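Local coordinates for protein phosphodiesterase (Pseudomonas aeruginosa, PDB 4G75) that acts as a colicin M-like bacteriocin, a magnesium-binding, peptidoglycan-degrading enzyme that probably kills related bacteria by cleaving a phosphodiester bond in the peptidoglycan lipid precursor, at residues V2-T7 with E164-I168; R106-M110 with G140-P144. All blocks are in the same frame, centred on the assembly; numbering follows the deposited sequence.

Contact 1: V2-T7 with E164-I168. With EDO (1,2-ethanediol), chain E.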
ATOM      1  N   VAL A   2      -7.421  -5.584 -13.377  1.00 28.34           N
ATOM      2  CA  VAL A   2      -6.018  -5.856 -13.663  1.00 54.13           C
ATOM      3  C   VAL A   2      -5.274  -6.196 -12.380  1.00 51.72           C
ATOM      4  O   VAL A   2      -5.583  -5.665 -11.314  1.00 34.46           O
ATOM      5  CB  VAL A   2      -5.327  -4.655 -14.340  1.00 27.65           C
ATOM      6  CG1 VAL A   2      -3.845  -4.940 -14.543  1.00 30.24           C
ATOM      7  CG2 VAL A   2      -6.001  -4.331 -15.666  1.00 42.57           C
HETATM    8  N   MSE A   3      -4.295  -7.084 -12.481  1.00 22.68           N
HETATM    9  CA  MSE A   3      -3.515  -7.463 -11.318  1.00 28.91           C
HETATM   10  C   MSE A   3      -2.068  -6.988 -11.439  1.00 25.60           C
HETATM   11  O   MSE A   3      -1.139  -7.797 -11.454  1.00 22.89           O
HETATM   12  CB  MSE A   3      -3.588  -8.975 -11.098  1.00 35.07           C
HETATM   13  CG  MSE A   3      -4.992  -9.474 -10.754  1.00 17.31           C
HETATM   14 SE   MSE A   3      -5.458  -9.151  -8.889  1.00 30.69          SE
HETATM   15  CE  MSE A   3      -4.253 -10.458  -8.077  1.00 32.30           C
ATOM     16  N   ASP A   4      -1.884  -5.672 -11.543  1.00 11.73           N
ATOM     17  CA  ASP A   4      -0.560  -5.092 -11.424  1.00 12.00           C
ATOM     18  C   ASP A   4      -0.265  -4.955  -9.938  1.00 14.75           C
ATOM     19  O   ASP A   4      -0.628  -3.954  -9.320  1.00 11.11           O
ATOM     20  CB  ASP A   4      -0.508  -3.716 -12.089  1.00 12.55           C
ATOM     21  CG  ASP A   4       0.853  -3.053 -11.952  1.00 10.21           C
ATOM     22  OD1 ASP A   4       1.781  -3.699 -11.427  1.00 10.29           O
ATOM     23  OD2 ASP A   4       0.994  -1.881 -12.372  1.00 10.98           O
ATOM     24  N   LEU A   5       0.390  -5.955  -9.363  1.00 12.94           N
ATOM     25  CA  LEU A   5       0.662  -5.926  -7.931  1.00 12.50           C
ATOM     26  C   LEU A   5       2.087  -5.487  -7.616  1.00  9.42           C
ATOM     27  O   LEU A   5       2.665  -5.892  -6.607  1.00 11.36           O
ATOM     28  CB  LEU A   5       0.340  -7.282  -7.289  1.00 16.26           C
ATOM     29  CG  LEU A   5      -1.047  -7.834  -7.634  1.00 10.02           C
ATOM     30  CD1 LEU A   5      -1.289  -9.162  -6.912  1.00  9.24           C
ATOM     31  CD2 LEU A   5      -2.135  -6.820  -7.284  1.00 12.04           C
ATOM     32  N   GLY A   6       2.647  -4.647  -8.484  1.00 10.49           N
ATOM     33  CA  GLY A   6       3.921  -4.006  -8.228  1.00 13.65           C
ATOM     34  C   GLY A   6       5.141  -4.905  -8.226  1.00 15.94           C
ATOM     35  O   GLY A   6       6.115  -4.619  -7.533  1.00 17.67           O
ATOM     36  N   THR A   7       5.102  -5.986  -8.997  1.00 11.53           N
ATOM     37  CA  THR A   7       6.238  -6.898  -9.057  1.00 13.56           C
ATOM     38  C   THR A   7       7.206  -6.516 -10.175  1.00 16.42           C
ATOM     39  O   THR A   7       8.396  -6.811 -10.100  1.00 27.18           O
ATOM     40  CB  THR A   7       5.798  -8.353  -9.254  1.00 11.44           C
ATOM     41  OG1 THR A   7       4.970  -8.452 -10.416  1.00 14.09           O
ATOM     42  CG2 THR A   7       5.014  -8.844  -8.034  1.00 21.42           C
ATOM     43  N   GLU A 164      -6.660 -11.774  -2.347  1.00  7.28           N
ATOM     44  CA  GLU A 164      -5.935 -12.214  -3.533  1.00 11.06           C
ATOM     45  C   GLU A 164      -4.971 -11.147  -4.055  1.00 11.33           C
ATOM     46  O   GLU A 164      -4.057 -11.452  -4.828  1.00 11.71           O
ATOM     47  CB  GLU A 164      -6.905 -12.667  -4.640  1.00 17.12           C
ATOM     48  CG  GLU A 164      -7.738 -11.557  -5.278  1.00  8.54           C
ATOM     49  CD  GLU A 164      -9.020 -11.235  -4.511  1.00  9.53           C
ATOM     50  OE1 GLU A 164      -9.208 -11.738  -3.376  1.00  8.46           O
ATOM     51  OE2 GLU A 164      -9.848 -10.470  -5.052  1.00 10.20           O
ATOM     52  N   ARG A 165      -5.164  -9.900  -3.637  1.00 10.40           N
ATOM     53  CA  ARG A 165      -4.276  -8.825  -4.091  1.00  6.82           C
ATOM     54  C   ARG A 165      -3.067  -8.648  -3.182  1.00 10.35           C
ATOM     55  O   ARG A 165      -2.168  -7.879  -3.494  1.00  9.07           O
ATOM     56  CB  ARG A 165      -5.030  -7.498  -4.249  1.00 10.26           C
ATOM     57  CG  ARG A 165      -6.037  -7.533  -5.391  1.00 12.70           C
ATOM     58  CD  ARG A 165      -6.776  -6.214  -5.605  1.00 10.83           C
ATOM     59  NE  ARG A 165      -7.547  -6.289  -6.840  1.00 20.71           N
ATOM     60  CZ  ARG A 165      -7.144  -5.817  -8.016  1.00 18.81           C
ATOM     61  NH1 ARG A 165      -5.985  -5.185  -8.138  1.00 18.62           N
ATOM     62  NH2 ARG A 165      -7.923  -5.955  -9.071  1.00 17.94           N
ATOM     63  N   LEU A 166      -3.050  -9.354  -2.056  1.00  8.17           N
ATOM     64  CA  LEU A 166      -1.868  -9.365  -1.196  1.00  4.51           C
ATOM     65  C   LEU A 166      -0.675  -9.978  -1.917  1.00  8.21           C
ATOM     66  O   LEU A 166       0.474  -9.681  -1.595  1.00 11.86           O
ATOM     67  CB  LEU A 166      -2.129 -10.155   0.095  1.00  6.39           C
ATOM     68  CG  LEU A 166      -3.190  -9.647   1.068  1.00  8.71           C
ATOM     69  CD1 LEU A 166      -3.403 -10.683   2.160  1.00 10.45           C
ATOM     70  CD2 LEU A 166      -2.810  -8.289   1.679  1.00 10.04           C
ATOM     71  N   ASN A 167      -0.956 -10.844  -2.886  1.00  7.21           N
ATOM     72  CA  ASN A 167       0.087 -11.611  -3.559  1.00 10.91           C
ATOM     73  C   ASN A 167       0.862 -12.509  -2.593  1.00 14.44           C
ATOM     74  O   ASN A 167       2.083 -12.647  -2.696  1.00 12.14           O
ATOM     75  CB  ASN A 167       1.051 -10.688  -4.308  1.00 12.00           C
ATOM     76  CG  ASN A 167       1.735 -11.383  -5.465  1.00 18.57           C
ATOM     77  OD1 ASN A 167       1.190 -12.326  -6.035  1.00 17.65           O
ATOM     78  ND2 ASN A 167       2.926 -10.917  -5.823  1.00 20.53           N
ATOM     79  N   ILE A 168       0.154 -13.114  -1.646  1.00  8.77           N
ATOM     80  CA  ILE A 168       0.791 -14.069  -0.753  1.00  8.57           C
ATOM     81  C   ILE A 168       0.620 -15.493  -1.285  1.00 12.88           C
ATOM     82  O   ILE A 168      -0.270 -15.758  -2.090  1.00 12.05           O
ATOM     83  CB  ILE A 168       0.301 -13.948   0.705  1.00 11.04           C
ATOM     84  CG1 ILE A 168      -1.215 -14.155   0.796  1.00  6.50           C
ATOM     85  CG2 ILE A 168       0.715 -12.594   1.292  1.00 12.00           C
ATOM     86  CD1 ILE A 168      -1.714 -14.298   2.242  1.00 11.01           C
TER
HETATM   87  C1  EDO E 304      -9.464  -8.018 -11.344  1.00 22.16           C
HETATM   88  O1  EDO E 304      -9.044  -6.656 -11.237  1.00 37.63           O
HETATM   89  C2  EDO E 304      -8.240  -8.888 -11.537  1.00 37.65           C
HETATM   90  O2  EDO E 304      -7.459  -8.290 -12.569  1.00 31.77           O
HETATM   91  O   HOH W   1       2.916  -7.778  -4.849  1.00 18.85           O

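Contact 2: R106-M110 with G140-P144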
ATOM      1  N   ARG A 106       0.217   2.218 -14.573  1.00  7.20           N
ATOM      2  CA  ARG A 106       0.710   3.105 -13.523  1.00  5.69           C
ATOM      3  C   ARG A 106       0.723   4.562 -13.941  1.00  7.33           C
ATOM      4  O   ARG A 106       0.247   5.441 -13.213  1.00 11.93           O
ATOM      5  CB  ARG A 106       2.111   2.678 -13.090  1.00 10.15           C
ATOM      6  CG  ARG A 106       2.111   1.312 -12.425  1.00  6.65           C
ATOM      7  CD  ARG A 106       3.516   0.782 -12.240  1.00  6.58           C
ATOM      8  NE  ARG A 106       3.511  -0.628 -11.846  1.00  8.33           N
ATOM      9  CZ  ARG A 106       4.611  -1.345 -11.649  1.00 12.35           C
ATOM     10  NH1 ARG A 106       5.801  -0.776 -11.790  1.00 10.66           N
ATOM     11  NH2 ARG A 106       4.527  -2.629 -11.316  1.00  9.75           N
ATOM     12  N   ILE A 107       1.282   4.817 -15.118  1.00  7.15           N
ATOM     13  CA  ILE A 107       1.414   6.182 -15.599  1.00  4.87           C
ATOM     14  C   ILE A 107       0.043   6.804 -15.842  1.00 10.24           C
ATOM     15  O   ILE A 107      -0.228   7.922 -15.398  1.00  7.05           O
ATOM     16  CB  ILE A 107       2.318   6.242 -16.848  1.00  7.33           C
ATOM     17  CG1 ILE A 107       3.749   5.853 -16.456  1.00  6.36           C
ATOM     18  CG2 ILE A 107       2.272   7.633 -17.486  1.00  8.10           C
ATOM     19  CD1 ILE A 107       4.687   5.635 -17.623  1.00 13.41           C
ATOM     20  N   THR A 108      -0.835   6.071 -16.517  1.00  8.65           N
ATOM     21  CA  THR A 108      -2.187   6.574 -16.750  1.00  8.85           C
ATOM     22  C   THR A 108      -2.904   6.856 -15.429  1.00  9.43           C
ATOM     23  O   THR A 108      -3.595   7.859 -15.286  1.00  8.99           O
ATOM     24  CB  THR A 108      -3.026   5.594 -17.585  1.00 11.60           C
ATOM     25  OG1 THR A 108      -2.421   5.425 -18.874  1.00 15.24           O
ATOM     26  CG2 THR A 108      -4.443   6.116 -17.761  1.00 11.76           C
ATOM     27  N   ALA A 109      -2.742   5.956 -14.469  1.00  8.65           N
ATOM     28  CA  ALA A 109      -3.392   6.108 -13.179  1.00  6.99           C
ATOM     29  C   ALA A 109      -2.967   7.416 -12.515  1.00 13.08           C
ATOM     30  O   ALA A 109      -3.797   8.135 -11.975  1.00 11.50           O
ATOM     31  CB  ALA A 109      -3.072   4.915 -12.284  1.00  5.83           C
HETATM   32  N   MSE A 110      -1.676   7.726 -12.570  1.00  7.59           N
HETATM   33  CA  MSE A 110      -1.176   8.946 -11.949  1.00  9.08           C
HETATM   34  C   MSE A 110      -1.610  10.190 -12.723  1.00 10.67           C
HETATM   35  O   MSE A 110      -2.002  11.184 -12.126  1.00  9.59           O
HETATM   36  CB  MSE A 110       0.342   8.920 -11.811  1.00 10.42           C
HETATM   37  CG  MSE A 110       0.906  10.193 -11.205  1.00 10.02           C
HETATM   38 SE   MSE A 110       0.310  10.455  -9.356  1.00 21.87          SE
HETATM   39  CE  MSE A 110       1.633   9.267  -8.537  1.00 14.38           C
ATOM     40  N   GLY A 140      -0.682  -2.684  -5.403  1.00  6.37           N
ATOM     41  CA  GLY A 140       0.468  -2.401  -6.251  1.00  6.97           C
ATOM     42  C   GLY A 140       1.387  -1.303  -5.744  1.00  6.63           C
ATOM     43  O   GLY A 140       1.445  -1.034  -4.541  1.00  9.19           O
ATOM     44  N   VAL A 141       2.100  -0.653  -6.667  1.00  7.30           N
ATOM     45  CA  VAL A 141       3.165   0.288  -6.287  1.00  5.06           C
ATOM     46  C   VAL A 141       2.667   1.496  -5.500  1.00  3.84           C
ATOM     47  O   VAL A 141       3.438   2.119  -4.779  1.00  8.22           O
ATOM     48  CB  VAL A 141       3.989   0.791  -7.513  1.00  9.00           C
ATOM     49  CG1 VAL A 141       4.652  -0.371  -8.226  1.00  8.64           C
ATOM     50  CG2 VAL A 141       3.120   1.606  -8.470  1.00  7.59           C
ATOM     51  N   TYR A 142       1.385   1.830  -5.637  1.00  4.72           N
ATOM     52  CA  TYR A 142       0.845   3.003  -4.948  1.00  4.85           C
ATOM     53  C   TYR A 142       0.203   2.655  -3.611  1.00  5.89           C
ATOM     54  O   TYR A 142      -0.202   3.545  -2.864  1.00  5.81           O
ATOM     55  CB  TYR A 142      -0.208   3.728  -5.802  1.00  5.91           C
ATOM     56  CG  TYR A 142       0.265   4.247  -7.151  1.00  6.70           C
ATOM     57  CD1 TYR A 142       1.362   5.091  -7.246  1.00  8.24           C
ATOM     58  CD2 TYR A 142      -0.413   3.920  -8.315  1.00  8.24           C
ATOM     59  CE1 TYR A 142       1.787   5.574  -8.466  1.00  6.07           C
ATOM     60  CE2 TYR A 142       0.000   4.407  -9.545  1.00  9.50           C
ATOM     61  CZ  TYR A 142       1.100   5.233  -9.607  1.00  9.32           C
ATOM     62  OH  TYR A 142       1.526   5.727 -10.819  1.00  7.53           O
ATOM     63  N   THR A 143       0.094   1.369  -3.306  1.00  6.73           N
ATOM     64  CA  THR A 143      -0.729   0.949  -2.170  1.00  8.06           C
ATOM     65  C   THR A 143      -0.162   1.334  -0.800  1.00  6.32           C
ATOM     66  O   THR A 143      -0.900   1.824   0.063  1.00  6.16           O
ATOM     67  CB  THR A 143      -1.055  -0.556  -2.231  1.00  8.35           C
ATOM     68  OG1 THR A 143      -1.952  -0.793  -3.325  1.00  8.63           O
ATOM     69  CG2 THR A 143      -1.721  -1.021  -0.925  1.00  5.93           C
ATOM     70  N   PRO A 144       1.142   1.113  -0.584  1.00  5.74           N
ATOM     71  CA  PRO A 144       1.664   1.566   0.711  1.00  7.45           C
ATOM     72  C   PRO A 144       1.494   3.076   0.903  1.00  8.67           C
ATOM     73  O   PRO A 144       1.137   3.525   1.995  1.00  7.63           O
ATOM     74  CB  PRO A 144       3.141   1.185   0.636  1.00 10.02           C
ATOM     75  CG  PRO A 144       3.147  -0.042  -0.256  1.00  7.54           C
ATOM     76  CD  PRO A 144       2.117   0.285  -1.320  1.00  5.86           C
TER

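Contact 1: V2-T7 with E164-I168
Leu5 and Arg165 bring their CA atoms to 6.9 Å of each other, the nearest approach of two irregular backbones, 2-7 and 164-168, that touch through side chains, backbone carbonyls and a bridging water. Arg165 points its guanidinium end-on at the carbonyl of Val2: Arg165 NH1 lies 3.2 Å from Val2 O and NH2 3.3 Å, both nitrogens sharing that one atom. Sharing one acceptor bends both bonds (N-H...O angles near 137°), and the oxygen is also tilted from the guanidinium plane; arginine suits the place because its several N-H groups also serve Asn138 O through NH1. Selenium of selenomethionine Met3 lies 3.8 Å over the centre of one guanidinium face. The Met3 chain, bent at chi2 and chi3, folds back over the arginine and carries CE to 3.4 Å from Glu164 O, a reach that suits a flexible, unbranched side chain.

This N-terminal arm holds its course partly through an Asx turn: Gly6 N donates to Asp4 OD1, and the positive phi of Gly6 is readily adopted by a residue without a side chain. The arm joins the N-terminal end of the modelled chain to a loop of the colicin M family region, with the Arg165 side chain about 10 Å from that of the magnesium ligand Val211.

Leu5 supplies the buried apolar part. Its CD1 sits 3.8 Å from Asn167 CB, while CD2 lies obliquely to the guanidinium. Asn167 adopts a left-handed backbone conformation that asparagine tolerates well, and with CG anti to its backbone N (chi1 -155°) its amide is brought against Thr7, where Asn167 ND2 lies 3.7 Å from Thr7 CG2. A water donates to Leu5 O and accepts from Asn167 ND2. Val2 N donates to both hydroxyls of a 1,2-ethanediol, probably from the crystallisation liquor.

Contact 2: R106-M110 with G140-P144
Arg106 O is gripped by two donors that reach it from opposite faces of its carbonyl plane: Met110 N, in the regular helical bond, and the hydroxyl of Tyr142, whose OH is 2.7 Å from Arg106 O. The tyrosine comes in 55° above that plane, with a C=O...O angle of 114°, so it uses a side of the carbonyl that the helix bond does not. Tyrosine suits the place because its long flat ring packs on Val141, Ala109 and Met110 and still brings a hydroxyl to the helix, where the buried group finds an acceptor.

Around the ring, the helix offers small or pliable side chains. Ala109, whose side chain is a single methyl, lets the ring come near the helix backbone, with Ala109 CB 4.1 Å from Tyr142 CE2. Selenomethionine Met110 brushes the hydroxyl with its CB and then, bent at chi2 and chi3, curls round so that CE rests 3.7 Å from Tyr142 CE1.

Val141 works on two neighbours with its two branches. CG1 stands 3.6 Å above the centre of the Arg106 guanidinium, whereas CG2 covers one face of the Tyr142 ring and lies 3.9 Å from Arg106 CD. Valine is branched at CB, and chi1 of -60° turns CG1, anti to the carbonyl carbon, over the guanidinium and CG2 over the ring. Pressed flat against a methyl, the guanidinium can spend its N-H groups around its rim, where NH1 donates to Thr8 O.

Val141 and Tyr142 project from a type I beta turn, Gly140 to Thr143, closed by Thr143 N to Gly140 O. That turn leads into helix 143-153, and the contact packs its approach against helix 106-113. Helix 81-102 touches Tyr142, Ala109 and Arg106 through Gln99, and helix 34-49 adds Tyr49, which meets both Met110 and Tyr142.

The centres of the two contacts lie 12 Å apart, and contact 2 is nested along the chain inside the loop that contact 1 closes: 2-7 comes first, then 106-110, 140-144 and finally 164-168. They meet directly through the N-terminal arm. Asp4 OD2 forms a 2.9 Å salt bridge with Arg106 NE, while Gly6 CA packs on Val141 CG1 at 3.7 Å, consistent with glycine's lack of a side chain. The arm runs between helices 106-113 and 143-153 on one hand and the loop after strand 159-160 on the other; the latter helix and the loop both belong to the colicin M family region, which also holds the magnesium site.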